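Local coordinates for lipoprotein (Mycoplasma mycoides subsp. capri, PDB 7ADK) that probably acts as a peptidase of the chymotrypsin-like PA clan and, as a mycoplasma lipoprotein, may cleave host immunoglobulins, at residues B[291-296]-B[419-424]; B[453-458]-B[503-508]; B[461-466]-B[486-491]. All coordinates share one frame; numbering follows the deposited sequence.

Contact 1 of 3, residues B[291-296]-B[419-424]; sequences EYKTSA and QISESG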
loop_
_atom_site.group_PDB
_atom_site.type_symbol
_atom_site.label_atom_id
_atom_site.label_comp_id
_atom_site.label_asym_id
_atom_site.label_seq_id
_atom_site.Cartn_x
_atom_site.Cartn_y
_atom_site.Cartn_z
ATOM N N GLU B 291 -4.470 -11.527 -17.199
ATOM C CA GLU B 291 -5.722 -12.068 -16.683
ATOM C C GLU B 291 -6.465 -12.825 -17.790
ATOM O O GLU B 291 -6.597 -12.324 -18.905
ATOM C CB GLU B 291 -6.627 -10.951 -16.128
ATOM C CG GLU B 291 -6.054 -10.088 -14.984
ATOM C CD GLU B 291 -5.671 -8.648 -15.404
ATOM O OE1 GLU B 291 -4.854 -8.466 -16.329
ATOM O OE2 GLU B 291 -6.181 -7.678 -14.790
ATOM N N TYR B 292 -7.009 -13.998 -17.469
ATOM C CA TYR B 292 -7.974 -14.722 -18.293
ATOM C C TYR B 292 -9.278 -14.907 -17.514
ATOM O O TYR B 292 -9.255 -15.523 -16.454
ATOM C CB TYR B 292 -7.418 -16.094 -18.678
ATOM C CG TYR B 292 -6.146 -16.068 -19.486
ATOM C CD1 TYR B 292 -6.186 -15.551 -20.784
ATOM C CD2 TYR B 292 -4.930 -16.530 -18.941
ATOM C CE1 TYR B 292 -5.040 -15.517 -21.579
ATOM C CE2 TYR B 292 -3.761 -16.450 -19.730
ATOM C CZ TYR B 292 -3.814 -15.946 -21.040
ATOM O OH TYR B 292 -2.688 -15.787 -21.767
ATOM N N LYS B 293 -10.401 -14.392 -18.016
ATOM C CA LYS B 293 -11.680 -14.424 -17.300
ATOM C C LYS B 293 -12.626 -15.445 -17.932
ATOM O O LYS B 293 -12.845 -15.428 -19.141
ATOM C CB LYS B 293 -12.241 -12.995 -17.227
ATOM C CG LYS B 293 -12.904 -12.731 -15.869
ATOM C CD LYS B 293 -13.471 -11.306 -15.756
ATOM C CE LYS B 293 -13.884 -10.988 -14.306
ATOM N NZ LYS B 293 -14.816 -9.831 -14.223
ATOM N N THR B 294 -13.161 -16.364 -17.137
ATOM C CA THR B 294 -13.920 -17.548 -17.601
ATOM C C THR B 294 -15.440 -17.438 -17.448
ATOM O O THR B 294 -16.162 -18.236 -18.034
ATOM C CB THR B 294 -13.445 -18.810 -16.864
ATOM O OG1 THR B 294 -13.454 -18.565 -15.485
ATOM C CG2 THR B 294 -12.050 -19.218 -17.278
ATOM N N SER B 295 -15.951 -16.453 -16.705
ATOM C CA SER B 295 -17.389 -16.298 -16.385
ATOM C C SER B 295 -18.040 -17.468 -15.630
ATOM O O SER B 295 -19.203 -17.788 -15.858
ATOM C CB SER B 295 -18.216 -15.874 -17.604
ATOM O OG SER B 295 -19.495 -15.412 -17.230
ATOM N N ALA B 296 -17.302 -18.090 -14.717
ATOM C CA ALA B 296 -17.734 -19.160 -13.831
ATOM C C ALA B 296 -16.990 -19.068 -12.485
ATOM O O ALA B 296 -16.243 -18.120 -12.266
ATOM C CB ALA B 296 -17.494 -20.465 -14.559
ATOM N N GLN B 419 -18.089 -14.023 -12.163
ATOM C CA GLN B 419 -16.895 -14.234 -12.977
ATOM C C GLN B 419 -15.646 -14.399 -12.098
ATOM O O GLN B 419 -15.515 -13.734 -11.072
ATOM C CB GLN B 419 -16.717 -13.066 -13.960
ATOM C CG GLN B 419 -17.965 -12.721 -14.788
ATOM C CD GLN B 419 -17.665 -11.802 -15.963
ATOM O OE1 GLN B 419 -16.858 -10.889 -15.883
ATOM N NE2 GLN B 419 -18.300 -11.997 -17.094
ATOM N N ILE B 420 -14.702 -15.240 -12.526
ATOM C CA ILE B 420 -13.417 -15.464 -11.858
ATOM C C ILE B 420 -12.267 -15.381 -12.868
ATOM O O ILE B 420 -12.473 -15.510 -14.078
ATOM C CB ILE B 420 -13.468 -16.775 -11.035
ATOM C CG1 ILE B 420 -12.623 -16.658 -9.761
ATOM C CG2 ILE B 420 -13.077 -18.006 -11.854
ATOM C CD1 ILE B 420 -12.983 -17.652 -8.680
ATOM N N SER B 421 -11.066 -15.054 -12.381
ATOM C CA SER B 421 -9.859 -14.866 -13.204
ATOM C C SER B 421 -8.776 -15.891 -12.873
ATOM O O SER B 421 -8.360 -16.015 -11.720
ATOM C CB SER B 421 -9.248 -13.468 -13.033
ATOM O OG SER B 421 -10.197 -12.440 -13.230
ATOM N N GLU B 422 -8.224 -16.560 -13.880
ATOM C CA GLU B 422 -6.835 -17.003 -13.788
ATOM C C GLU B 422 -5.941 -15.769 -13.997
ATOM O O GLU B 422 -6.198 -14.985 -14.912
ATOM C CB GLU B 422 -6.546 -18.096 -14.817
ATOM C CG GLU B 422 -5.078 -18.571 -14.796
ATOM C CD GLU B 422 -4.586 -18.998 -13.415
ATOM O OE1 GLU B 422 -5.293 -19.785 -12.763
ATOM O OE2 GLU B 422 -3.522 -18.497 -12.975
ATOM N N SER B 423 -4.923 -15.543 -13.169
ATOM C CA SER B 423 -3.984 -14.442 -13.380
ATOM C C SER B 423 -2.563 -14.789 -12.954
ATOM O O SER B 423 -2.321 -15.412 -11.917
ATOM C CB SER B 423 -4.478 -13.174 -12.697
ATOM O OG SER B 423 -3.542 -12.137 -12.899
ATOM N N GLY B 424 -1.601 -14.353 -13.756
ATOM C CA GLY B 424 -0.198 -14.729 -13.623
ATOM C C GLY B 424 0.720 -13.682 -14.221
ATOM O O GLY B 424 0.419 -12.483 -14.181
#
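Tyr292 and Glu422 form a hydrogen-bonded antiparallel pair: Tyr292 N gives a bond to Glu422 O at 2.9 Å, and the return bond from Glu422 N to Tyr292 O is 3.0 Å and less linear. A third main-chain bond, Thr294 N to Ile420 O at 3.2 Å, carries the pairing just beyond the end of strand 291-293. These bonds join neighbouring strands of a large antiparallel sheet, consistent with a barrel of the PA peptidase clan, although the 122 residues that separate the two segments in the chain are about half helical and contain no strand.

Among the side chains, the polar link is Lys293 NZ to Gln419 OE1, 2.8 Å, in the amide plane and on a lone pair. Lysine's length suits it: its outer torsions are all near 180°, stretching the ammonium across to Gln419, whose side chain it crosses at about a right angle, with Lys293 CE 3.5 Å from Gln419 CB. Tyr660 is a further, weak partner of the ammonium.

Packing completes the contact. Ile420 CG2 lies alongside Thr294 OG1, 3.7 Å away, both side chains pointing the same way. Small Ser423 lets the Glu291 methylene CG approach its OG to 3.9 Å; that hydroxyl bonds to Glu290 O, and the Glu291 carboxylate reaches Lys488.

Contact 2 of 3, residues B[453-458]-B[503-508]; sequences KGIKDG and VTAIFH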
loop_
_atom_site.group_PDB
_atom_site.type_symbol
_atom_site.label_atom_id
_atom_site.label_comp_id
_atom_site.label_asym_id
_atom_site.label_seq_id
_atom_site.Cartn_x
_atom_site.Cartn_y
_atom_site.Cartn_z
ATOM N N LYS B 453 -2.697 -22.824 -18.645
ATOM C CA LYS B 453 -3.941 -23.619 -18.615
ATOM C C LYS B 453 -5.212 -22.821 -18.285
ATOM O O LYS B 453 -6.306 -23.347 -18.441
ATOM C CB LYS B 453 -3.787 -24.911 -17.795
ATOM C CG LYS B 453 -3.980 -24.847 -16.273
ATOM C CD LYS B 453 -4.029 -26.271 -15.687
ATOM C CE LYS B 453 -4.378 -26.308 -14.192
ATOM N NZ LYS B 453 -4.726 -27.670 -13.723
ATOM N N GLY B 454 -5.095 -21.555 -17.890
ATOM C CA GLY B 454 -6.222 -20.636 -17.798
ATOM C C GLY B 454 -6.808 -20.245 -19.152
ATOM O O GLY B 454 -7.923 -19.736 -19.218
ATOM N N ILE B 455 -6.093 -20.492 -20.254
ATOM C CA ILE B 455 -6.625 -20.360 -21.608
ATOM C C ILE B 455 -7.603 -21.519 -21.873
ATOM O O ILE B 455 -7.189 -22.626 -22.201
ATOM C CB ILE B 455 -5.499 -20.247 -22.665
ATOM C CG1 ILE B 455 -4.496 -19.113 -22.371
ATOM C CG2 ILE B 455 -6.095 -20.007 -24.049
ATOM C CD1 ILE B 455 -3.260 -19.133 -23.242
ATOM N N LYS B 456 -8.905 -21.266 -21.707
ATOM C CA LYS B 456 -10.041 -22.196 -21.857
ATOM C C LYS B 456 -11.025 -21.727 -22.930
ATOM O O LYS B 456 -11.100 -20.530 -23.214
ATOM C CB LYS B 456 -10.785 -22.346 -20.523
ATOM C CG LYS B 456 -9.941 -22.896 -19.369
ATOM C CD LYS B 456 -10.850 -23.193 -18.184
ATOM C CE LYS B 456 -10.099 -23.758 -16.994
ATOM N NZ LYS B 456 -10.964 -24.157 -15.913
ATOM N N ASP B 457 -11.811 -22.626 -23.521
ATOM C CA ASP B 457 -12.724 -22.224 -24.610
ATOM C C ASP B 457 -13.904 -21.341 -24.160
ATOM O O ASP B 457 -14.424 -20.552 -24.951
ATOM C CB ASP B 457 -13.255 -23.439 -25.386
ATOM C CG ASP B 457 -12.168 -24.306 -26.024
ATOM O OD1 ASP B 457 -11.387 -24.946 -25.286
ATOM O OD2 ASP B 457 -12.143 -24.401 -27.273
ATOM N N GLY B 458 -14.327 -21.410 -22.899
ATOM C CA GLY B 458 -15.414 -20.594 -22.355
ATOM C C GLY B 458 -15.034 -19.152 -21.992
ATOM O O GLY B 458 -15.795 -18.470 -21.315
ATOM N N VAL B 503 -5.502 -16.136 -29.191
ATOM C CA VAL B 503 -4.546 -16.405 -28.100
ATOM C C VAL B 503 -4.416 -17.908 -27.851
ATOM O O VAL B 503 -5.403 -18.562 -27.532
ATOM C CB VAL B 503 -4.957 -15.680 -26.808
ATOM C CG1 VAL B 503 -4.023 -15.978 -25.648
ATOM C CG2 VAL B 503 -4.959 -14.178 -27.006
ATOM N N THR B 504 -3.208 -18.471 -27.936
ATOM C CA THR B 504 -2.984 -19.932 -27.945
ATOM C C THR B 504 -1.788 -20.323 -27.083
ATOM O O THR B 504 -0.717 -19.758 -27.250
ATOM C CB THR B 504 -2.760 -20.416 -29.394
ATOM O OG1 THR B 504 -3.834 -20.089 -30.243
ATOM C CG2 THR B 504 -2.552 -21.919 -29.517
ATOM N N ALA B 505 -1.896 -21.337 -26.224
ATOM C CA ALA B 505 -0.723 -21.972 -25.611
ATOM C C ALA B 505 -0.035 -22.911 -26.622
ATOM O O ALA B 505 -0.624 -23.904 -27.045
ATOM C CB ALA B 505 -1.154 -22.708 -24.344
ATOM N N ILE B 506 1.191 -22.605 -27.048
ATOM C CA ILE B 506 1.894 -23.316 -28.134
ATOM C C ILE B 506 2.869 -24.397 -27.667
ATOM O O ILE B 506 2.985 -25.427 -28.322
ATOM C CB ILE B 506 2.540 -22.275 -29.071
ATOM C CG1 ILE B 506 1.508 -22.005 -30.154
ATOM C CG2 ILE B 506 3.882 -22.658 -29.644
ATOM C CD1 ILE B 506 1.973 -21.116 -31.271
ATOM N N PHE B 507 3.548 -24.206 -26.541
ATOM C CA PHE B 507 4.460 -25.180 -25.949
ATOM C C PHE B 507 4.162 -25.318 -24.458
ATOM O O PHE B 507 3.884 -24.316 -23.817
ATOM C CB PHE B 507 5.904 -24.749 -26.247
ATOM C CG PHE B 507 7.004 -25.640 -25.703
ATOM C CD1 PHE B 507 7.001 -27.019 -25.969
ATOM C CD2 PHE B 507 8.031 -25.105 -24.906
ATOM C CE1 PHE B 507 7.989 -27.854 -25.422
ATOM C CE2 PHE B 507 9.027 -25.937 -24.377
ATOM C CZ PHE B 507 8.998 -27.316 -24.614
ATOM N N HIS B 508 4.193 -26.532 -23.903
ATOM C CA HIS B 508 3.815 -26.823 -22.505
ATOM C C HIS B 508 4.884 -27.543 -21.670
ATOM O O HIS B 508 4.607 -27.877 -20.520
ATOM C CB HIS B 508 2.472 -27.571 -22.479
ATOM C CG HIS B 508 1.271 -26.742 -22.187
ATOM N ND1 HIS B 508 0.965 -26.170 -20.984
ATOM C CD2 HIS B 508 0.232 -26.509 -23.022
ATOM C CE1 HIS B 508 -0.240 -25.614 -21.082
ATOM N NE2 HIS B 508 -0.700 -25.809 -22.316
#
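Ile455 reaches from its loop to the strand at Val503 and Ala505, crossing the side chain of Val503 at about a right angle. With CG1 anti to the carbonyl carbon (chi1 -54°) and the chain extended at chi2 (170°), the delta methyl is carried outward to the strand. There Ile455 CD1 lies 4.0 Å from Val503 CG1 and 4.3 Å from Ala505 CB, while the other branch, Ile455 CG2, comes to 3.8 Å from Val503 O. The branched valine offers a methyl to pack against, and the short alanine leaves Ile455 CD1 4.0 Å from Ala505 N.

A looser approach lies further along: Lys453 N sits near the plane of the His508 ring, at its edge, 4.4 Å from CE1. The polar ends are held by other residues, His508 ND1 by Ser449 and Lys453 NZ by Ser728 O. Ile506 and Phe507 both face Ile542 in a classic beta bulge, which is consistent with His508 pointing to the same side as Ala505.

The contact is plain packing of the loop between helix 449-452 and strand 461-467 against strand 503-507 of the antiparallel sheet. That strand pairs with strand 541-546, whose Val543 touches both Ile455 and Val503; Tyr292 of strand 289-293 packs on the same two residues, and helix 824-831 meets Ile506 and Phe507.

Contact 3 of 3, residues B[461-466]-B[486-491]; sequences SFSLTR and FTKFTF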
loop_
_atom_site.group_PDB
_atom_site.type_symbol
_atom_site.label_atom_id
_atom_site.label_comp_id
_atom_site.label_asym_id
_atom_site.label_seq_id
_atom_site.Cartn_x
_atom_site.Cartn_y
_atom_site.Cartn_z
ATOM N N SER B 461 -12.940 -12.716 -21.533
ATOM C CA SER B 461 -11.949 -11.661 -21.785
ATOM C C SER B 461 -10.519 -12.060 -21.417
ATOM O O SER B 461 -10.291 -12.951 -20.608
ATOM C CB SER B 461 -12.330 -10.340 -21.101
ATOM O OG SER B 461 -12.327 -10.514 -19.698
ATOM N N PHE B 462 -9.562 -11.396 -22.056
ATOM C CA PHE B 462 -8.112 -11.533 -21.914
ATOM C C PHE B 462 -7.540 -10.139 -21.741
ATOM O O PHE B 462 -7.972 -9.221 -22.423
ATOM C CB PHE B 462 -7.575 -12.251 -23.164
ATOM C CG PHE B 462 -6.131 -11.973 -23.534
ATOM C CD1 PHE B 462 -5.111 -12.312 -22.642
ATOM C CD2 PHE B 462 -5.823 -11.359 -24.774
ATOM C CE1 PHE B 462 -3.776 -12.051 -22.986
ATOM C CE2 PHE B 462 -4.478 -11.141 -25.139
ATOM C CZ PHE B 462 -3.462 -11.492 -24.242
ATOM N N SER B 463 -6.574 -9.941 -20.857
ATOM C CA SER B 463 -5.977 -8.615 -20.674
ATOM C C SER B 463 -4.468 -8.648 -20.402
ATOM O O SER B 463 -3.954 -9.638 -19.904
ATOM C CB SER B 463 -6.729 -7.869 -19.572
ATOM O OG SER B 463 -6.419 -6.500 -19.582
ATOM N N LEU B 464 -3.784 -7.552 -20.735
ATOM C CA LEU B 464 -2.346 -7.319 -20.551
ATOM C C LEU B 464 -2.177 -5.991 -19.811
ATOM O O LEU B 464 -2.422 -4.949 -20.410
ATOM C CB LEU B 464 -1.712 -7.246 -21.952
ATOM C CG LEU B 464 -1.810 -8.509 -22.808
ATOM C CD1 LEU B 464 -1.470 -8.172 -24.249
ATOM C CD2 LEU B 464 -0.857 -9.603 -22.353
ATOM N N THR B 465 -1.742 -5.964 -18.550
ATOM C CA THR B 465 -1.335 -4.705 -17.892
ATOM C C THR B 465 0.155 -4.637 -17.634
ATOM O O THR B 465 0.742 -5.528 -17.031
ATOM C CB THR B 465 -2.197 -4.285 -16.688
ATOM O OG1 THR B 465 -1.785 -3.024 -16.200
ATOM C CG2 THR B 465 -2.212 -5.174 -15.466
ATOM N N ARG B 466 0.771 -3.563 -18.117
ATOM C CA ARG B 466 2.222 -3.429 -18.224
ATOM C C ARG B 466 2.709 -2.021 -17.938
ATOM O O ARG B 466 2.026 -1.056 -18.263
ATOM C CB ARG B 466 2.653 -3.906 -19.619
ATOM C CG ARG B 466 2.017 -3.174 -20.804
ATOM C CD ARG B 466 3.084 -2.383 -21.530
ATOM N NE ARG B 466 2.519 -1.355 -22.390
ATOM C CZ ARG B 466 2.215 -0.135 -22.022
ATOM N NH1 ARG B 466 2.027 0.771 -22.918
ATOM N NH2 ARG B 466 2.093 0.214 -20.781
ATOM N N PHE B 486 1.266 2.452 -15.316
ATOM C CA PHE B 486 0.788 1.241 -15.976
ATOM C C PHE B 486 -0.252 1.594 -17.035
ATOM O O PHE B 486 -1.072 2.505 -16.876
ATOM C CB PHE B 486 0.224 0.229 -14.972
ATOM C CG PHE B 486 1.222 -0.223 -13.931
ATOM C CD1 PHE B 486 2.217 -1.159 -14.252
ATOM C CD2 PHE B 486 1.175 0.315 -12.641
ATOM C CE1 PHE B 486 3.205 -1.485 -13.313
ATOM C CE2 PHE B 486 2.152 -0.019 -11.689
ATOM C CZ PHE B 486 3.185 -0.903 -12.036
ATOM N N THR B 487 -0.278 0.803 -18.096
ATOM C CA THR B 487 -1.388 0.772 -19.049
ATOM C C THR B 487 -1.904 -0.654 -19.112
ATOM O O THR B 487 -1.168 -1.608 -18.868
ATOM C CB THR B 487 -1.011 1.306 -20.442
ATOM O OG1 THR B 487 -0.129 2.407 -20.371
ATOM C CG2 THR B 487 -2.221 1.771 -21.232
ATOM N N LYS B 488 -3.195 -0.807 -19.384
ATOM C CA LYS B 488 -3.884 -2.092 -19.469
ATOM C C LYS B 488 -4.661 -2.162 -20.773
ATOM O O LYS B 488 -5.335 -1.206 -21.130
ATOM C CB LYS B 488 -4.749 -2.244 -18.212
ATOM C CG LYS B 488 -5.625 -3.497 -18.190
ATOM C CD LYS B 488 -6.195 -3.723 -16.784
ATOM C CE LYS B 488 -7.280 -4.801 -16.805
ATOM N NZ LYS B 488 -7.610 -5.304 -15.448
ATOM N N PHE B 489 -4.578 -3.288 -21.460
ATOM C CA PHE B 489 -5.259 -3.547 -22.722
ATOM C C PHE B 489 -6.130 -4.780 -22.546
ATOM O O PHE B 489 -5.599 -5.862 -22.336
ATOM C CB PHE B 489 -4.223 -3.735 -23.842
ATOM C CG PHE B 489 -3.262 -2.576 -23.970
ATOM C CD1 PHE B 489 -2.112 -2.527 -23.168
ATOM C CD2 PHE B 489 -3.554 -1.514 -24.831
ATOM C CE1 PHE B 489 -1.285 -1.402 -23.188
ATOM C CE2 PHE B 489 -2.714 -0.398 -24.865
ATOM C CZ PHE B 489 -1.590 -0.331 -24.032
ATOM N N THR B 490 -7.447 -4.641 -22.617
ATOM C CA THR B 490 -8.400 -5.747 -22.433
ATOM C C THR B 490 -9.094 -6.056 -23.742
ATOM O O THR B 490 -9.619 -5.163 -24.383
ATOM C CB THR B 490 -9.420 -5.451 -21.331
ATOM O OG1 THR B 490 -8.754 -5.173 -20.126
ATOM C CG2 THR B 490 -10.358 -6.613 -21.033
ATOM N N PHE B 491 -9.144 -7.324 -24.118
ATOM C CA PHE B 491 -9.730 -7.817 -25.355
ATOM C C PHE B 491 -10.905 -8.738 -25.058
ATOM O O PHE B 491 -10.847 -9.571 -24.154
ATOM C CB PHE B 491 -8.675 -8.516 -26.204
ATOM C CG PHE B 491 -7.431 -7.699 -26.455
ATOM C CD1 PHE B 491 -6.388 -7.698 -25.509
ATOM C CD2 PHE B 491 -7.311 -6.927 -27.621
ATOM C CE1 PHE B 491 -5.233 -6.938 -25.733
ATOM C CE2 PHE B 491 -6.135 -6.203 -27.860
ATOM C CZ PHE B 491 -5.097 -6.207 -26.920
#
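Ser463 and Thr490 bring their hydroxyls together because Ser463 OG stands anti to its own backbone N (chi1 -165°) and Thr490 OG1 anti to its carbonyl carbon; OG and OG1 are hydrogen-bonded at 2.7 Å, with either a possible donor. Small hydroxyl residues suit this pair, whose backbones approach closely without bonding to each other (a non-hydrogen-bonded pair). Arg466 starts with CG wedged between backbone N and carbonyl carbon (chi1 58°) and bends again at chi2, which lays its guanidinium against Phe489. The ring presents its edge to a guanidinium face, with planes 66° apart and Phe489 CE1 3.9 Å from Arg466 NE. Lys581 O and Ile582 O, at the end of helix 575-582, bind NH1 and NE and would help to balance the buried charge.

Further along the same face Phe462 and Phe491 point the same way, their rings nearly parallel but slid so far apart that they barely overlap; Phe462 CD2 and Phe491 CD1 meet at 3.8 Å. Large apolar rings fit this buried side. On the other face Lys488 runs extended past Ser463, its CG 3.4 Å from Ser463 OG, before NZ pairs with Glu291. Thr487 O accepts twice, from Arg466 N at 2.9 Å and from Thr465 OG1 at 3.1 Å, the hydroxyl standing well above the carbonyl plane and also bonded to Asn480.

Paired main-chain bonds at Phe462-Phe491, Leu464-Phe489 and Arg466-Thr487 make a regular antiparallel ladder between consecutive strands, a long-looped beta hairpin of the kind from which the barrels of chymotrypsin-like peptidases are built.

How the contacts relate
All three contacts reach one antiparallel sheet within the peptidase family region; in contact 2 a loop packs on one of its strands. Strand 289-293 is central to them: it pairs with strand 421-433 in contact 1 and, along its other edge, with strand 461-467 of contact 3, whose centre is about 13 Å away. Contact 2, its centre also about 13 Å from that of contact 1 and about 17 Å from that of contact 3, adjoins the side where Tyr292 meets Ile455 and Phe462, and Val503 touches Phe462. Along the chain contact 1 closes first; the hairpin of contact 3 then falls between the two segments of contact 2. Residues distant in sequence thus meet in one apolar cluster, consistent with a barrel-like peptidase domain.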